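Local atomic coordinates of coat protein (Sulfolobus turreted icosahedral virus, PDB entry 2BBD), a protein that probably forms the main shell of the virion as the major capsid protein of an archaeal virus, apparently sharing ancestry with bacterial and eukaryotic viral coat proteins. Residues L170-L178 with L314-A322. Residues are numbered along the deposited sequence; the frame is centred on the assembly and turned at random.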
loop_
_atom_site.group_PDB
_atom_site.type_symbol
_atom_site.label_atom_id
_atom_site.label_comp_id
_atom_site.label_asym_id
_atom_site.label_seq_id
_atom_site.Cartn_x
_atom_site.Cartn_y
_atom_site.Cartn_z
ATOM N N LEU A 170 1.209 29.438 4.536
ATOM C CA LEU A 170 1.177 28.411 5.563
ATOM C C LEU A 170 -0.175 28.344 6.251
ATOM O O LEU A 170 -1.000 29.246 6.116
ATOM C CB LEU A 170 2.257 28.707 6.603
ATOM C CG LEU A 170 3.707 28.314 6.310
ATOM C CD1 LEU A 170 4.006 28.359 4.834
ATOM C CD2 LEU A 170 4.619 29.242 7.083
ATOM N N GLY A 171 -0.396 27.268 6.994
ATOM C CA GLY A 171 -1.646 27.110 7.709
ATOM C C GLY A 171 -1.583 27.803 9.058
ATOM O O GLY A 171 -0.517 28.236 9.498
ATOM N N ALA A 172 -2.732 27.883 9.719
ATOM C CA ALA A 172 -2.866 28.539 11.015
ATOM C C ALA A 172 -1.728 28.343 12.002
ATOM O O ALA A 172 -1.336 29.290 12.682
ATOM C CB ALA A 172 -4.180 28.120 11.668
ATOM N N ASP A 173 -1.195 27.129 12.094
ATOM C CA ASP A 173 -0.120 26.866 13.046
ATOM C C ASP A 173 1.276 27.085 12.488
ATOM O O ASP A 173 2.268 26.803 13.160
ATOM C CB ASP A 173 -0.239 25.447 13.611
ATOM C CG ASP A 173 -0.086 24.367 12.551
ATOM O OD1 ASP A 173 -0.162 23.175 12.923
ATOM O OD2 ASP A 173 0.108 24.693 11.359
ATOM N N GLY A 174 1.349 27.585 11.259
ATOM C CA GLY A 174 2.635 27.847 10.634
ATOM C C GLY A 174 3.574 26.661 10.453
ATOM O O GLY A 174 4.733 26.843 10.093
ATOM N N GLU A 175 3.082 25.447 10.687
ATOM C CA GLU A 175 3.912 24.251 10.545
ATOM C C GLU A 175 4.152 23.798 9.103
ATOM O O GLU A 175 5.280 23.479 8.733
ATOM C CB GLU A 175 3.310 23.101 11.351
ATOM C CG GLU A 175 3.238 23.394 12.842
ATOM C CD GLU A 175 2.832 22.186 13.672
ATOM O OE1 GLU A 175 2.647 22.352 14.899
ATOM O OE2 GLU A 175 2.701 21.075 13.110
HETATM N N MSE A 176 3.102 23.775 8.288
HETATM C CA MSE A 176 3.235 23.346 6.898
HETATM C C MSE A 176 2.449 24.234 5.949
HETATM O O MSE A 176 1.633 25.048 6.377
HETATM C CB MSE A 176 2.706 21.920 6.713
HETATM C CG MSE A 176 3.224 20.878 7.674
HETATM SE SE MSE A 176 2.407 19.152 7.209
HETATM C CE MSE A 176 3.851 17.966 7.748
ATOM N N PRO A 177 2.681 24.080 4.634
ATOM C CA PRO A 177 1.941 24.902 3.677
ATOM C C PRO A 177 0.446 24.633 3.845
ATOM O O PRO A 177 0.040 23.521 4.208
ATOM C CB PRO A 177 2.467 24.419 2.327
ATOM C CG PRO A 177 3.877 24.034 2.640
ATOM C CD PRO A 177 3.744 23.311 3.962
ATOM N N LEU A 178 -0.367 25.657 3.593
ATOM C CA LEU A 178 -1.818 25.547 3.707
ATOM C C LEU A 178 -2.378 24.477 2.772
ATOM O O LEU A 178 -3.234 23.691 3.170
ATOM C CB LEU A 178 -2.473 26.894 3.376
ATOM C CG LEU A 178 -3.997 26.988 3.489
ATOM C CD1 LEU A 178 -4.403 26.947 4.961
ATOM C CD2 LEU A 178 -4.478 28.293 2.846
ATOM N N LEU A 314 -6.077 16.366 5.080
ATOM C CA LEU A 314 -5.703 17.766 4.893
ATOM C C LEU A 314 -5.466 18.314 6.291
ATOM O O LEU A 314 -6.403 18.459 7.074
ATOM C CB LEU A 314 -6.828 18.555 4.228
ATOM C CG LEU A 314 -7.385 18.018 2.912
ATOM C CD1 LEU A 314 -8.268 19.097 2.296
ATOM C CD2 LEU A 314 -6.264 17.654 1.958
ATOM N N PRO A 315 -4.207 18.616 6.628
ATOM C CA PRO A 315 -3.904 19.142 7.962
ATOM C C PRO A 315 -4.624 20.453 8.293
ATOM O O PRO A 315 -4.835 20.769 9.457
ATOM C CB PRO A 315 -2.382 19.279 7.938
ATOM C CG PRO A 315 -2.092 19.563 6.497
ATOM C CD PRO A 315 -3.004 18.595 5.778
ATOM N N TYR A 316 -5.018 21.193 7.264
ATOM C CA TYR A 316 -5.715 22.464 7.439
ATOM C C TYR A 316 -7.068 22.415 6.733
ATOM O O TYR A 316 -7.523 23.410 6.162
ATOM C CB TYR A 316 -4.867 23.603 6.864
ATOM C CG TYR A 316 -3.471 23.639 7.439
ATOM C CD1 TYR A 316 -2.355 23.394 6.635
ATOM C CD2 TYR A 316 -3.267 23.861 8.799
ATOM C CE1 TYR A 316 -1.071 23.364 7.178
ATOM C CE2 TYR A 316 -1.989 23.832 9.350
ATOM C CZ TYR A 316 -0.897 23.581 8.534
ATOM O OH TYR A 316 0.361 23.536 9.089
ATOM N N TYR A 317 -7.693 21.240 6.774
ATOM C CA TYR A 317 -8.991 20.992 6.151
ATOM C C TYR A 317 -9.969 22.158 6.332
ATOM O O TYR A 317 -10.427 22.752 5.362
ATOM C CB TYR A 317 -9.603 19.726 6.755
ATOM C CG TYR A 317 -10.895 19.288 6.104
ATOM C CD1 TYR A 317 -10.885 18.538 4.928
ATOM C CD2 TYR A 317 -12.130 19.622 6.666
ATOM C CE1 TYR A 317 -12.071 18.127 4.330
ATOM C CE2 TYR A 317 -13.323 19.216 6.071
ATOM C CZ TYR A 317 -13.283 18.470 4.906
ATOM O OH TYR A 317 -14.450 18.057 4.313
ATOM N N ASP A 318 -10.277 22.464 7.588
ATOM C CA ASP A 318 -11.201 23.540 7.934
ATOM C C ASP A 318 -10.884 24.863 7.240
ATOM O O ASP A 318 -11.718 25.388 6.501
ATOM C CB ASP A 318 -11.230 23.719 9.453
ATOM C CG ASP A 318 -11.825 22.518 10.159
ATOM O OD1 ASP A 318 -11.624 22.369 11.381
ATOM O OD2 ASP A 318 -12.505 21.716 9.483
ATOM N N GLN A 319 -9.688 25.399 7.471
ATOM C CA GLN A 319 -9.293 26.650 6.835
ATOM C C GLN A 319 -9.624 26.647 5.342
ATOM O O GLN A 319 -10.232 27.592 4.835
ATOM C CB GLN A 319 -7.791 26.904 7.023
ATOM C CG GLN A 319 -7.384 27.251 8.445
ATOM C CD GLN A 319 -5.963 27.788 8.529
ATOM O OE1 GLN A 319 -4.993 27.059 8.320
ATOM N NE2 GLN A 319 -5.836 29.076 8.828
ATOM N N LEU A 320 -9.229 25.584 4.643
ATOM C CA LEU A 320 -9.490 25.481 3.209
ATOM C C LEU A 320 -10.977 25.503 2.886
ATOM O O LEU A 320 -11.379 25.929 1.801
ATOM C CB LEU A 320 -8.877 24.199 2.648
ATOM C CG LEU A 320 -7.352 24.161 2.524
ATOM C CD1 LEU A 320 -6.910 22.744 2.209
ATOM C CD2 LEU A 320 -6.893 25.120 1.437
ATOM N N ALA A 321 -11.792 25.040 3.828
ATOM C CA ALA A 321 -13.239 24.998 3.633
ATOM C C ALA A 321 -13.811 26.376 3.303
ATOM O O ALA A 321 -14.809 26.483 2.591
ATOM C CB ALA A 321 -13.916 24.429 4.880
ATOM N N ALA A 322 -13.167 27.419 3.822
ATOM C CA ALA A 322 -13.588 28.803 3.597
ATOM C C ALA A 322 -14.123 29.049 2.186
ATOM O O ALA A 322 -15.213 29.606 2.021
ATOM C CB ALA A 322 -12.428 29.752 3.877
HETATM O O HOH W 1 -4.218 21.180 4.276
#
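With CG anti to the carbonyl carbon and beside the backbone N (chi1 -54°), Tyr316 sends its ring into the curl of loop 170-178, where Asp173, with CG between backbone N and carbonyl carbon, turns its carboxylate to meet the phenol. Tyr316 OH donates to the syn lone pair of Asp173 OD2 at 2.6 Å, the carboxylate standing nearly perpendicular to the ring (87°). Asp173 OD2 also accepts Glu175 N (3.1 Å) from above the carboxylate plane, an Asx turn, which limits rotation of the carboxylate. Met176 N donates to Tyr316 OH at 2.9 Å, so two bonds grip the hydroxyl. Gly171 CA lies 3.5 Å from the Tyr316 ring centroid, almost on the normal, a CH-pi contact; Pro315 CB covers the opposite face. Ala172 N, in the type I turn Gly171-Gly174, reaches Gln319 OE1 at 2.8 Å in a nearly straight bond (167°). Leu178 CD1 packs on Tyr316 CB (3.9 Å), and a water links Leu178 O to Tyr316 N. Tyr316 is the N-cap residue of helix 317-321. These contacts join the loop between helix 161-166 and strand 182-193 to the short helix following strand 303-313, while Met176 and Pro315 both rest on Leu182 of strand 182-193.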